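Side-chain contacts in capsular polysaccharide biosynthesis protein (Burkholderia pseudomallei, PDB 4BQN), which binds coenzyme A and is probably an acetyltransferase acting in the biosynthesis of capsular polysaccharide: residues E118-A123 / D235-S240; K193-T198 / T203-R208; Y260-K265 / E270-E275. The protein carries 1 engineered substitution. One frame throughout, in Å; residues are numbered along the deposited sequence.

Contact 1: E118-A123 / D235-S240; sequences EGYVDA and DVTKMS
The terminal methyls of Thr237 and Met239 meet Tyr120, one at the ring and one at CB, across a thin buried interface of 132 Å². Thr237 presents CG2, which reaches Tyr120 CD2 at 4.2 Å while the two side chains run past each other in opposite senses. The threonine torsion explains the division of labour: with CG2 anti to the backbone N and OG1 beside it (chi1 -70°), the methyl goes to the ring and the hydroxyl to a water. That water gives a hydrogen bond to Glu118 O (2.8 Å). It shares another with Thr237 OG1 (2.6 Å), and so links the two segments. It also lies in the plane of the Tyr120 ring, at its edge. In Met239 the first two torsions, both near -70°, curl the chain, and the third (119°) sets CE 4.3 Å from Tyr120 CB, so the methionine meets the root of the tyrosine. The tyrosine OH is hydrogen-bonded to Asn200, a coenzyme A-binding residue. Thr237 OG1 has a further partner in the backbone N of Leu263. Around this junction, strand 121-122 pairs antiparallel with strand 107-108, Glu118 forms a salt bridge with Lys267, and Met239 packs on both Tyr260 of strand 260-262 and Tyr272 of helix 269-281.

Contact 2: K193-T198 / T203-R208; sequences KRLFYT and TAALMR
Thr203 is the N-cap of helix 204-217, and the loop 193-198 folds over this helix start so that the threonine packs directly against Tyr197. Thr203 CG2 stands over the middle of the Tyr197 ring in a CH-pi contact, 3.5 Å from the ring centroid and only 3° off the ring normal, with the two side chains crossing at about a right angle. The methyl points there because it lies beside the backbone N, anti to the carbonyl carbon; the same rotation (chi1 63°) leaves OG1 for the loop backbone. The tyrosine's phenol end is held by a hydrogen bond to Asp232. Separately, Leu206 extends from the first turn of the helix, its CG anti to the backbone N, and CD2 comes obliquely to the Phe196 ring, 3.3 Å from CE1, a tight fit. Leu195 CB also touches Leu206 CD2, at 4.3 Å, and both leucines rest on Phe185 of helix 183-189. Two hydrogen bonds run from Thr203 to loop carbonyls, one from its backbone N and one from its side-chain hydroxyl: Thr203 N gives a nearly straight one to Leu195 O (2.9 Å, 167°), while Thr203 OG1 donates to Arg194 O at 2.8 Å, in the carbonyl plane and on a lone pair.

Contact 3: Y260-K265 / E270-E275; sequences YQVLYK and EPYLLE
The rings of Tyr260 and Tyr272 lie face to face, their centroids 3.8 Å apart and their planes 18° from parallel. Tyr272 CD2 sits over the centre of the Tyr260 ring, with its nearest ring atom, Tyr260 CZ, at 3.4 Å. Although the planes nearly coincide in direction, the side chains cross at about a right angle, so each ring enters the stack from a different side. Leu273 adds a branch at the phenol end, where its CD2 comes within 3.5 Å of Tyr260 OH and lies in the plane of the Tyr272 ring at its edge. Farther along the strand, Val262 brings CG1 obliquely to Tyr272 CE1 at 3.9 Å. Tyr272 reaches across because its CG is anti to the backbone N (chi1 177°), which extends the ring from the helix towards the strand.

The backbones stand well apart behind these side chains: the axes of strand 260-262 and helical segment 270-275 approach to 10.0 Å, at 60° to each other, and the interval is bridged by aromatic and aliphatic groups. Within the strand segment, a type I' turn from Val262 to Lys265 is closed by reciprocal backbone hydrogen bonds between those residues. Lys267 of the returning strand packs against both Val262 and Tyr272, and Glu118 covers the same two residues from a loop. On the helix side, Leu273 packs on Leu139 of helix 135-140. Away from the annotated sites, the arrangement is a two-stranded antiparallel beta hairpin whose second strand leads directly into the helix packed against it.

Overall arrangement
Contact 1 joins the other two. Its centre is 8 Å from that of contact 3 and 14 Å from that of contact 2, while contacts 2 and 3 have centres 20 Å apart and do not touch. Segment 235-240 runs between them: Met239 N lies 2.9 Å from Tyr197 O of contact 2, and Lys238 N lies 2.7 Å from Gln261 O of contact 3, both probable hydrogen bonds. Along the chain, contact 2 is nested within the loop closed by contact 1. Distance from coenzyme A grades the set: the side chain of Tyr120 is about 5 Å from the ligand and that of Phe196 about 8 Å, whereas contact 3 lies away from the annotated sites.

Contact 1: E118-A123 / D235-S240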
ATOM      1  N   GLU A 118     -11.821   4.074  -8.372  1.00 15.38           N
ATOM      2  CA  GLU A 118     -11.292   4.380  -7.061  1.00 16.76           C
ATOM      3  C   GLU A 118     -10.082   3.525  -6.672  1.00 15.78           C
ATOM      4  O   GLU A 118      -9.458   3.777  -5.643  1.00 19.54           O
ATOM      5  CB  GLU A 118     -12.418   4.295  -6.024  1.00 19.27           C
ATOM      6  CG  GLU A 118     -13.537   5.301  -6.320  1.00 21.18           C
ATOM      7  CD  GLU A 118     -14.845   4.999  -5.633  1.00 22.80           C
ATOM      8  OE1 GLU A 118     -14.974   3.914  -5.014  1.00 23.09           O
ATOM      9  OE2 GLU A 118     -15.750   5.860  -5.722  1.00 26.38           O
ATOM     10  N   GLY A 119      -9.766   2.516  -7.491  1.00 14.36           N
ATOM     11  CA  GLY A 119      -8.573   1.684  -7.302  1.00 15.19           C
ATOM     12  C   GLY A 119      -8.722   0.480  -6.373  1.00 14.99           C
ATOM     13  O   GLY A 119      -7.799  -0.334  -6.252  1.00 16.00           O
ATOM     14  N   TYR A 120      -9.852   0.384  -5.673  1.00 12.60           N
ATOM     15  CA  TYR A 120     -10.080  -0.674  -4.685  1.00 11.94           C
ATOM     16  C   TYR A 120     -11.499  -1.174  -4.799  1.00 10.57           C
ATOM     17  O   TYR A 120     -12.406  -0.416  -5.190  1.00 13.31           O
ATOM     18  CB  TYR A 120      -9.849  -0.165  -3.255  1.00 13.29           C
ATOM     19  CG  TYR A 120      -8.502   0.464  -3.081  1.00 12.07           C
ATOM     20  CD1 TYR A 120      -7.385  -0.308  -2.777  1.00 12.93           C
ATOM     21  CD2 TYR A 120      -8.326   1.835  -3.283  1.00 12.05           C
ATOM     22  CE1 TYR A 120      -6.132   0.278  -2.649  1.00 12.19           C
ATOM     23  CE2 TYR A 120      -7.077   2.420  -3.165  1.00 12.39           C
ATOM     24  CZ  TYR A 120      -5.993   1.640  -2.850  1.00 11.99           C
ATOM     25  OH  TYR A 120      -4.770   2.239  -2.722  1.00 12.71           O
ATOM     26  N   VAL A 121     -11.683  -2.448  -4.480  1.00  9.97           N
ATOM     27  CA  VAL A 121     -12.995  -3.062  -4.424  1.00 10.94           C
ATOM     28  C   VAL A 121     -13.094  -3.969  -3.204  1.00 11.66           C
ATOM     29  O   VAL A 121     -12.082  -4.350  -2.604  1.00 12.11           O
ATOM     30  CB  VAL A 121     -13.299  -3.891  -5.695  1.00 11.67           C
ATOM     31  CG1 VAL A 121     -13.341  -3.005  -6.942  1.00 13.44           C
ATOM     32  CG2 VAL A 121     -12.295  -5.022  -5.872  1.00 12.97           C
ATOM     33  N   ASP A 122     -14.318  -4.291  -2.822  1.00 11.34           N
ATOM     34  CA  ASP A 122     -14.527  -5.194  -1.706  1.00 11.26           C
ATOM     35  C   ASP A 122     -14.633  -6.616  -2.253  1.00 11.64           C
ATOM     36  O   ASP A 122     -15.626  -6.990  -2.882  1.00 12.21           O
ATOM     37  CB  ASP A 122     -15.745  -4.773  -0.877  1.00 12.24           C
ATOM     38  CG  ASP A 122     -15.827  -5.513   0.435  1.00 10.74           C
ATOM     39  OD1 ASP A 122     -15.926  -6.757   0.397  1.00 12.26           O
ATOM     40  OD2 ASP A 122     -15.734  -4.853   1.497  1.00 12.24           O
ATOM     41  N   ALA A 123     -13.568  -7.386  -2.057  1.00 11.39           N
ATOM     42  CA  ALA A 123     -13.499  -8.756  -2.525  1.00 11.65           C
ATOM     43  C   ALA A 123     -14.480  -9.682  -1.825  1.00 11.68           C
ATOM     44  O   ALA A 123     -14.896 -10.677  -2.417  1.00 12.73           O
ATOM     45  CB  ALA A 123     -12.084  -9.293  -2.395  1.00 13.31           C
ATOM     46  N   ASP A 235      -3.478  10.338   1.266  1.00 12.58           N
ATOM     47  CA  ASP A 235      -4.759  10.416   1.968  1.00 13.02           C
ATOM     48  C   ASP A 235      -5.982  10.521   1.048  1.00 12.74           C
ATOM     49  O   ASP A 235      -7.088  10.779   1.529  1.00 14.76           O
ATOM     50  CB  ASP A 235      -4.757  11.597   2.950  1.00 13.08           C
ATOM     51  CG  ASP A 235      -4.776  12.941   2.252  1.00 15.00           C
ATOM     52  OD1 ASP A 235      -4.300  13.045   1.105  1.00 15.04           O
ATOM     53  OD2 ASP A 235      -5.259  13.912   2.866  1.00 20.86           O
ATOM     54  N   VAL A 236      -5.793  10.307  -0.255  1.00 12.27           N
ATOM     55  CA  VAL A 236      -6.884  10.432  -1.228  1.00 11.66           C
ATOM     56  C   VAL A 236      -8.112   9.573  -0.871  1.00 12.11           C
ATOM     57  O   VAL A 236      -9.263  10.050  -0.937  1.00 12.80           O
ATOM     58  CB  VAL A 236      -6.400  10.116  -2.680  1.00 13.01           C
ATOM     59  CG1 VAL A 236      -5.708   8.760  -2.809  1.00 14.00           C
ATOM     60  CG2 VAL A 236      -7.552  10.209  -3.679  1.00 15.23           C
ATOM     61  N   THR A 237      -7.862   8.331  -0.471  1.00 11.38           N
ATOM     62  CA  THR A 237      -8.910   7.349  -0.265  1.00 11.18           C
ATOM     63  C   THR A 237      -8.753   6.699   1.099  1.00 10.44           C
ATOM     64  O   THR A 237      -7.650   6.314   1.502  1.00 11.68           O
ATOM     65  CB  THR A 237      -8.903   6.332  -1.415  1.00 11.94           C
ATOM     66  OG1 THR A 237      -9.360   7.010  -2.593  1.00 13.48           O
ATOM     67  CG2 THR A 237      -9.782   5.121  -1.144  1.00 13.15           C
ATOM     68  N   LYS A 238      -9.860   6.594   1.827  1.00 12.11           N
ATOM     69  CA  LYS A 238      -9.813   6.103   3.203  1.00 10.50           C
ATOM     70  C   LYS A 238     -10.860   5.022   3.365  1.00 10.22           C
ATOM     71  O   LYS A 238     -12.065   5.311   3.370  1.00 13.90           O
ATOM     72  CB  LYS A 238     -10.019   7.253   4.199  1.00 12.10           C
ATOM     73  CG  LYS A 238      -8.992   8.381   4.067  1.00 12.46           C
ATOM     74  CD  LYS A 238      -9.197   9.534   5.039  1.00 16.09           C
ATOM     75  CE  LYS A 238      -8.109  10.586   4.845  1.00 16.06           C
ATOM     76  NZ  LYS A 238      -8.307  11.810   5.672  1.00 26.29           N
ATOM     77  N   MET A 239     -10.400   3.777   3.430  1.00 10.54           N
ATOM     78  CA  MET A 239     -11.299   2.645   3.613  1.00 10.15           C
ATOM     79  C   MET A 239     -11.841   2.623   5.034  1.00 10.85           C
ATOM     80  O   MET A 239     -11.133   2.978   5.979  1.00 13.61           O
ATOM     81  CB  MET A 239     -10.606   1.330   3.282  1.00 10.87           C
ATOM     82  CG  MET A 239     -10.272   1.150   1.802  1.00 12.79           C
ATOM     83  SD  MET A 239     -11.755   0.948   0.795  1.00 13.47           S
ATOM     84  CE  MET A 239     -11.663   2.352  -0.294  1.00 18.72           C
ATOM     85  N   SER A 240     -13.101   2.224   5.172  1.00 11.66           N
ATOM     86  CA  SER A 240     -13.747   2.143   6.473  0.67 11.34           C
ATOM     87  C   SER A 240     -13.672   0.723   7.037  1.00 12.43           C
ATOM     88  O   SER A 240     -13.881  -0.244   6.317  1.00 13.25           O
ATOM     89  CB  SER A 240     -15.197   2.563   6.318  0.67 12.08           C
ATOM     90  OG  SER A 240     -15.856   2.487   7.556  0.67 11.98           O
TER
HETATM   91  O   HOH W   1      -8.006   5.855  -4.533  1.00 19.67           O

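Contact 2: K193-T198 / T203-R208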
ATOM      1  N   LYS A 193      -2.595   2.795  16.405  1.00 15.16           N
ATOM      2  CA  LYS A 193      -2.484   3.948  15.510  0.58 15.44           C
ATOM      3  C   LYS A 193      -2.899   3.502  14.123  1.00 13.08           C
ATOM      4  O   LYS A 193      -2.523   2.422  13.686  1.00 14.43           O
ATOM      5  CB  LYS A 193      -1.029   4.431  15.432  0.58 17.67           C
ATOM      6  CG  LYS A 193      -0.488   5.032  16.708  0.58 23.25           C
ATOM      7  CD  LYS A 193       1.027   5.144  16.644  0.58 28.13           C
ATOM      8  CE  LYS A 193       1.630   4.990  18.031  0.58 30.70           C
ATOM      9  NZ  LYS A 193       1.395   3.638  18.618  0.58 33.53           N
ATOM     10  N   ARG A 194      -3.647   4.340  13.418  1.00 12.21           N
ATOM     11  CA  ARG A 194      -4.047   3.996  12.056  1.00 11.52           C
ATOM     12  C   ARG A 194      -2.857   4.206  11.131  1.00 10.76           C
ATOM     13  O   ARG A 194      -2.453   5.331  10.885  1.00 13.26           O
ATOM     14  CB  ARG A 194      -5.225   4.861  11.612  1.00 11.53           C
ATOM     15  CG  ARG A 194      -5.818   4.440  10.280  1.00 11.87           C
ATOM     16  CD  ARG A 194      -6.814   5.456   9.748  1.00 12.89           C
ATOM     17  NE  ARG A 194      -7.922   5.766  10.665  1.00 13.67           N
ATOM     18  CZ  ARG A 194      -9.108   5.150  10.668  1.00 13.12           C
ATOM     19  NH1 ARG A 194      -9.338   4.133   9.856  1.00 12.70           N
ATOM     20  NH2 ARG A 194     -10.068   5.543  11.496  1.00 15.78           N
ATOM     21  N   LEU A 195      -2.301   3.109  10.623  1.00 10.65           N
ATOM     22  CA  LEU A 195      -1.063   3.170   9.847  1.00 10.14           C
ATOM     23  C   LEU A 195      -1.272   3.119   8.331  1.00  9.49           C
ATOM     24  O   LEU A 195      -0.363   3.449   7.570  1.00 10.50           O
ATOM     25  CB  LEU A 195      -0.119   2.043  10.268  1.00 10.32           C
ATOM     26  CG  LEU A 195       0.386   2.095  11.722  1.00 10.88           C
ATOM     27  CD1 LEU A 195       1.328   0.925  11.979  1.00 13.15           C
ATOM     28  CD2 LEU A 195       1.048   3.435  12.039  1.00 12.61           C
ATOM     29  N   PHE A 196      -2.465   2.713   7.908  1.00  9.47           N
ATOM     30  CA  PHE A 196      -2.821   2.603   6.484  1.00  9.19           C
ATOM     31  C   PHE A 196      -4.226   3.131   6.281  1.00  9.97           C
ATOM     32  O   PHE A 196      -5.122   2.772   7.052  1.00 10.77           O
ATOM     33  CB  PHE A 196      -2.774   1.158   5.981  1.00  9.31           C
ATOM     34  CG  PHE A 196      -1.381   0.598   5.850  1.00  9.59           C
ATOM     35  CD1 PHE A 196      -0.683   0.111   6.953  1.00  9.63           C
ATOM     36  CD2 PHE A 196      -0.768   0.537   4.602  1.00  9.83           C
ATOM     37  CE1 PHE A 196       0.595  -0.420   6.816  1.00 10.81           C
ATOM     38  CE2 PHE A 196       0.514  -0.007   4.459  1.00 10.20           C
ATOM     39  CZ  PHE A 196       1.195  -0.468   5.571  1.00 10.33           C
ATOM     40  N   TYR A 197      -4.417   3.931   5.224  1.00  9.57           N
ATOM     41  CA  TYR A 197      -5.750   4.334   4.758  1.00  9.77           C
ATOM     42  C   TYR A 197      -6.359   3.298   3.789  1.00  9.30           C
ATOM     43  O   TYR A 197      -7.590   3.143   3.710  1.00 10.95           O
ATOM     44  CB  TYR A 197      -5.646   5.663   4.022  1.00  9.91           C
ATOM     45  CG  TYR A 197      -5.385   6.853   4.901  1.00 10.58           C
ATOM     46  CD1 TYR A 197      -6.199   7.137   5.999  1.00 10.88           C
ATOM     47  CD2 TYR A 197      -4.339   7.734   4.601  1.00 11.50           C
ATOM     48  CE1 TYR A 197      -5.970   8.250   6.795  1.00 11.84           C
ATOM     49  CE2 TYR A 197      -4.106   8.866   5.389  1.00 11.87           C
ATOM     50  CZ  TYR A 197      -4.926   9.123   6.486  1.00 11.78           C
ATOM     51  OH  TYR A 197      -4.729  10.227   7.287  1.00 14.38           O
ATOM     52  N   THR A 198      -5.498   2.640   3.015  1.00  9.36           N
ATOM     53  CA  THR A 198      -5.859   1.491   2.186  1.00  8.53           C
ATOM     54  C   THR A 198      -4.693   0.531   2.312  1.00  8.09           C
ATOM     55  O   THR A 198      -3.626   0.908   2.863  1.00  9.57           O
ATOM     56  CB  THR A 198      -6.002   1.829   0.699  1.00  9.70           C
ATOM     57  OG1 THR A 198      -4.684   2.023   0.170  1.00 10.13           O
ATOM     58  CG2 THR A 198      -6.832   3.108   0.481  1.00 11.09           C
ATOM     59  N   THR A 203      -0.545   5.956   6.070  1.00  9.63           N
ATOM     60  CA  THR A 203      -0.888   7.253   6.625  1.00 10.90           C
ATOM     61  C   THR A 203       0.397   8.032   6.926  1.00 10.66           C
ATOM     62  O   THR A 203       1.507   7.491   6.905  1.00 11.45           O
ATOM     63  CB  THR A 203      -1.661   7.116   7.943  1.00 11.51           C
ATOM     64  OG1 THR A 203      -0.811   6.481   8.907  1.00 11.14           O
ATOM     65  CG2 THR A 203      -2.954   6.286   7.761  1.00 12.50           C
ATOM     66  N   ALA A 204       0.238   9.310   7.255  1.00 11.63           N
ATOM     67  CA  ALA A 204       1.362  10.161   7.641  1.00 11.65           C
ATOM     68  C   ALA A 204       2.299   9.533   8.662  1.00 10.80           C
ATOM     69  O   ALA A 204       3.522   9.625   8.521  1.00 12.69           O
ATOM     70  CB  ALA A 204       0.859  11.486   8.184  1.00 12.91           C
ATOM     71  N   ALA A 205       1.730   8.938   9.707  1.00 12.32           N
ATOM     72  CA  ALA A 205       2.558   8.382  10.785  1.00 12.25           C
ATOM     73  C   ALA A 205       3.495   7.309  10.227  1.00 11.41           C
ATOM     74  O   ALA A 205       4.681   7.248  10.576  1.00 11.76           O
ATOM     75  CB  ALA A 205       1.675   7.800  11.875  1.00 14.92           C
ATOM     76  N   LEU A 206       2.974   6.451   9.359  1.00 10.57           N
ATOM     77  CA  LEU A 206       3.803   5.406   8.767  1.00 10.20           C
ATOM     78  C   LEU A 206       4.816   5.967   7.750  1.00 10.32           C
ATOM     79  O   LEU A 206       5.963   5.507   7.706  1.00 10.98           O
ATOM     80  CB  LEU A 206       2.962   4.277   8.173  1.00 10.51           C
ATOM     81  CG  LEU A 206       3.779   3.067   7.688  1.00 10.57           C
ATOM     82  CD1 LEU A 206       4.647   2.495   8.805  1.00 12.63           C
ATOM     83  CD2 LEU A 206       2.852   2.017   7.114  1.00 12.50           C
ATOM     84  N   MET A 207       4.407   6.960   6.954  1.00 10.31           N
ATOM     85  CA  MET A 207       5.347   7.604   6.048  1.00 10.81           C
ATOM     86  C   MET A 207       6.494   8.262   6.810  1.00 11.11           C
ATOM     87  O   MET A 207       7.641   8.198   6.357  1.00 11.67           O
ATOM     88  CB  MET A 207       4.631   8.636   5.163  1.00 12.18           C
ATOM     89  CG  MET A 207       3.706   8.020   4.108  1.00 11.97           C
ATOM     90  SD  MET A 207       4.445   6.761   3.046  1.00 12.45           S
ATOM     91  CE  MET A 207       5.852   7.659   2.383  1.00 15.57           C
ATOM     92  N   ARG A 208       6.196   8.915   7.936  1.00 10.96           N
ATOM     93  CA  ARG A 208       7.268   9.487   8.759  1.00 12.37           C
ATOM     94  C   ARG A 208       8.201   8.387   9.243  1.00 11.04           C
ATOM     95  O   ARG A 208       9.424   8.553   9.244  1.00 12.04           O
ATOM     96  CB  ARG A 208       6.716  10.257   9.943  1.00 11.71           C
ATOM     97  CG  ARG A 208       6.028  11.554   9.549  1.00 13.67           C
ATOM     98  CD  ARG A 208       5.769  12.413  10.772  1.00 13.78           C
ATOM     99  NE  ARG A 208       4.878  11.797  11.751  1.00 13.59           N
ATOM    100  CZ  ARG A 208       3.553  11.959  11.787  1.00 14.76           C
ATOM    101  NH1 ARG A 208       2.924  12.671  10.848  1.00 15.92           N
ATOM    102  NH2 ARG A 208       2.843  11.374  12.746  1.00 15.81           N
TER

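Contact 3: Y260-K265 / E270-E275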
ATOM      1  N   TYR A 260     -16.844   6.131   4.043  1.00 13.60           N
ATOM      2  CA  TYR A 260     -15.619   5.973   3.263  1.00 13.31           C
ATOM      3  C   TYR A 260     -15.223   7.338   2.711  1.00 14.78           C
ATOM      4  O   TYR A 260     -16.063   8.232   2.572  1.00 16.14           O
ATOM      5  CB  TYR A 260     -15.871   5.046   2.083  1.00 12.97           C
ATOM      6  CG  TYR A 260     -16.031   3.593   2.415  1.00 11.64           C
ATOM      7  CD1 TYR A 260     -17.216   3.112   2.986  1.00 11.87           C
ATOM      8  CD2 TYR A 260     -15.021   2.675   2.114  1.00 12.24           C
ATOM      9  CE1 TYR A 260     -17.382   1.761   3.253  1.00 12.80           C
ATOM     10  CE2 TYR A 260     -15.175   1.320   2.386  1.00 12.49           C
ATOM     11  CZ  TYR A 260     -16.373   0.875   2.946  1.00 11.59           C
ATOM     12  OH  TYR A 260     -16.580  -0.443   3.208  1.00 12.47           O
ATOM     13  N   GLN A 261     -13.943   7.512   2.401  1.00 13.35           N
ATOM     14  CA  GLN A 261     -13.527   8.602   1.523  1.00 13.95           C
ATOM     15  C   GLN A 261     -12.946   7.963   0.272  1.00 12.91           C
ATOM     16  O   GLN A 261     -12.086   7.081   0.351  1.00 13.23           O
ATOM     17  CB  GLN A 261     -12.491   9.504   2.192  1.00 13.83           C
ATOM     18  CG  GLN A 261     -11.961  10.612   1.296  1.00 15.06           C
ATOM     19  CD  GLN A 261     -11.109  11.601   2.051  1.00 14.25           C
ATOM     20  OE1 GLN A 261     -11.590  12.267   2.961  1.00 19.41           O
ATOM     21  NE2 GLN A 261      -9.834  11.703   1.680  1.00 14.37           N
ATOM     22  N   VAL A 262     -13.428   8.397  -0.886  1.00 14.97           N
ATOM     23  CA  VAL A 262     -12.937   7.882  -2.152  1.00 14.05           C
ATOM     24  C   VAL A 262     -12.644   9.068  -3.065  1.00 15.57           C
ATOM     25  O   VAL A 262     -13.528   9.902  -3.322  1.00 18.72           O
ATOM     26  CB  VAL A 262     -13.922   6.866  -2.787  1.00 18.50           C
ATOM     27  CG1 VAL A 262     -13.767   5.492  -2.143  1.00 25.06           C
ATOM     28  CG2 VAL A 262     -15.363   7.355  -2.687  1.00 23.67           C
ATOM     29  N   LEU A 263     -11.405   9.158  -3.540  1.00 15.53           N
ATOM     30  CA  LEU A 263     -10.970  10.288  -4.383  1.00 15.44           C
ATOM     31  C   LEU A 263     -11.359  11.631  -3.742  1.00 15.79           C
ATOM     32  O   LEU A 263     -11.905  12.518  -4.401  1.00 20.74           O
ATOM     33  CB  LEU A 263     -11.513  10.155  -5.818  1.00 21.76           C
ATOM     34  CG  LEU A 263     -11.247   8.817  -6.523  1.00 19.87           C
ATOM     35  CD1 LEU A 263     -11.949   8.764  -7.873  1.00 24.93           C
ATOM     36  CD2 LEU A 263      -9.754   8.537  -6.653  1.00 24.19           C
ATOM     37  N   TYR A 264     -11.088  11.747  -2.444  1.00 15.54           N
ATOM     38  CA  TYR A 264     -11.322  12.954  -1.638  1.00 17.10           C
ATOM     39  C   TYR A 264     -12.789  13.308  -1.403  1.00 20.63           C
ATOM     40  O   TYR A 264     -13.086  14.384  -0.885  1.00 26.96           O
ATOM     41  CB  TYR A 264     -10.550  14.171  -2.179  1.00 16.89           C
ATOM     42  CG  TYR A 264      -9.056  14.066  -1.952  1.00 16.56           C
ATOM     43  CD1 TYR A 264      -8.513  14.187  -0.666  1.00 19.23           C
ATOM     44  CD2 TYR A 264      -8.192  13.818  -3.014  1.00 20.01           C
ATOM     45  CE1 TYR A 264      -7.151  14.074  -0.447  1.00 17.01           C
ATOM     46  CE2 TYR A 264      -6.821  13.721  -2.813  1.00 18.76           C
ATOM     47  CZ  TYR A 264      -6.304  13.846  -1.533  1.00 18.72           C
ATOM     48  OH  TYR A 264      -4.942  13.733  -1.342  1.00 19.99           O
ATOM     49  N   LYS A 265     -13.694  12.405  -1.773  1.00 20.47           N
ATOM     50  CA  LYS A 265     -15.126  12.598  -1.539  0.60 22.09           C
ATOM     51  C   LYS A 265     -15.642  11.609  -0.499  1.00 20.29           C
ATOM     52  O   LYS A 265     -15.265  10.445  -0.502  1.00 21.05           O
ATOM     53  CB  LYS A 265     -15.919  12.423  -2.839  0.60 25.77           C
ATOM     54  CG  LYS A 265     -15.440  13.265  -4.017  0.60 29.48           C
ATOM     55  CD  LYS A 265     -15.499  14.757  -3.721  0.60 38.23           C
ATOM     56  CE  LYS A 265     -14.962  15.570  -4.890  0.60 55.08           C
ATOM     57  NZ  LYS A 265     -14.689  16.986  -4.520  0.60 69.52           N
ATOM     58  N   GLU A 270     -23.348   2.527   3.472  1.00 16.50           N
ATOM     59  CA  GLU A 270     -24.391   1.741   2.818  0.60 18.45           C
ATOM     60  C   GLU A 270     -24.374   1.921   1.293  1.00 17.27           C
ATOM     61  O   GLU A 270     -24.273   0.927   0.562  1.00 17.69           O
ATOM     62  CB  GLU A 270     -25.784   2.018   3.404  0.60 22.28           C
ATOM     63  CG  GLU A 270     -26.883   1.168   2.786  0.60 32.22           C
ATOM     64  CD  GLU A 270     -28.239   1.389   3.431  0.60 40.30           C
ATOM     65  OE1 GLU A 270     -28.510   2.516   3.904  0.60 54.66           O
ATOM     66  OE2 GLU A 270     -29.043   0.433   3.458  0.60 39.12           O
ATOM     67  N   PRO A 271     -24.455   3.185   0.803  1.00 16.55           N
ATOM     68  CA  PRO A 271     -24.380   3.330  -0.648  1.00 18.12           C
ATOM     69  C   PRO A 271     -23.050   2.870  -1.226  1.00 17.76           C
ATOM     70  O   PRO A 271     -23.034   2.350  -2.333  1.00 18.64           O
ATOM     71  CB  PRO A 271     -24.569   4.838  -0.881  1.00 21.75           C
ATOM     72  CG  PRO A 271     -24.379   5.481   0.442  1.00 23.59           C
ATOM     73  CD  PRO A 271     -24.799   4.467   1.451  1.00 20.47           C
ATOM     74  N   TYR A 272     -21.952   3.045  -0.498  1.00 15.56           N
ATOM     75  CA  TYR A 272     -20.662   2.556  -0.979  1.00 14.94           C
ATOM     76  C   TYR A 272     -20.721   1.047  -1.259  1.00 14.89           C
ATOM     77  O   TYR A 272     -20.336   0.565  -2.345  1.00 14.54           O
ATOM     78  CB  TYR A 272     -19.526   2.883   0.010  1.00 15.20           C
ATOM     79  CG  TYR A 272     -18.212   2.298  -0.464  1.00 13.50           C
ATOM     80  CD1 TYR A 272     -17.397   2.997  -1.353  1.00 17.25           C
ATOM     81  CD2 TYR A 272     -17.817   1.008  -0.084  1.00 13.75           C
ATOM     82  CE1 TYR A 272     -16.214   2.445  -1.828  1.00 15.94           C
ATOM     83  CE2 TYR A 272     -16.639   0.443  -0.551  1.00 13.73           C
ATOM     84  CZ  TYR A 272     -15.838   1.166  -1.421  1.00 13.44           C
ATOM     85  OH  TYR A 272     -14.682   0.594  -1.879  1.00 16.00           O
ATOM     86  N   LEU A 273     -21.211   0.297  -0.280  1.00 13.10           N
ATOM     87  CA  LEU A 273     -21.240  -1.154  -0.404  1.00 12.97           C
ATOM     88  C   LEU A 273     -22.273  -1.622  -1.430  1.00 13.61           C
ATOM     89  O   LEU A 273     -22.029  -2.550  -2.187  1.00 13.67           O
ATOM     90  CB  LEU A 273     -21.458  -1.808   0.964  1.00 14.27           C
ATOM     91  CG  LEU A 273     -20.306  -1.604   1.964  1.00 13.85           C
ATOM     92  CD1 LEU A 273     -20.744  -2.056   3.346  1.00 16.67           C
ATOM     93  CD2 LEU A 273     -19.045  -2.343   1.522  1.00 15.30           C
ATOM     94  N   LEU A 274     -23.430  -0.975  -1.467  1.00 15.58           N
ATOM     95  CA  LEU A 274     -24.406  -1.275  -2.508  1.00 16.60           C
ATOM     96  C   LEU A 274     -23.828  -1.038  -3.908  1.00 15.98           C
ATOM     97  O   LEU A 274     -24.050  -1.841  -4.823  1.00 17.80           O
ATOM     98  CB  LEU A 274     -25.676  -0.452  -2.293  1.00 17.83           C
ATOM     99  CG  LEU A 274     -26.520  -0.807  -1.059  1.00 20.50           C
ATOM    100  CD1 LEU A 274     -27.625   0.213  -0.838  1.00 22.45           C
ATOM    101  CD2 LEU A 274     -27.094  -2.215  -1.118  1.00 23.62           C
ATOM    102  N   GLU A 275     -23.076   0.047  -4.073  1.00 16.25           N
ATOM    103  CA  GLU A 275     -22.438   0.349  -5.363  1.00 17.59           C
ATOM    104  C   GLU A 275     -21.373  -0.680  -5.741  1.00 15.58           C
ATOM    105  O   GLU A 275     -21.157  -0.962  -6.912  1.00 15.49           O
ATOM    106  CB  GLU A 275     -21.866   1.769  -5.364  1.00 19.11           C
ATOM    107  CG  GLU A 275     -22.929   2.860  -5.403  1.00 27.98           C
ATOM    108  CD  GLU A 275     -22.368   4.277  -5.391  1.00 41.93           C
ATOM    109  OE1 GLU A 275     -21.159   4.456  -5.651  1.00 43.70           O
ATOM    110  OE2 GLU A 275     -23.146   5.219  -5.120  1.00 60.65           O
TER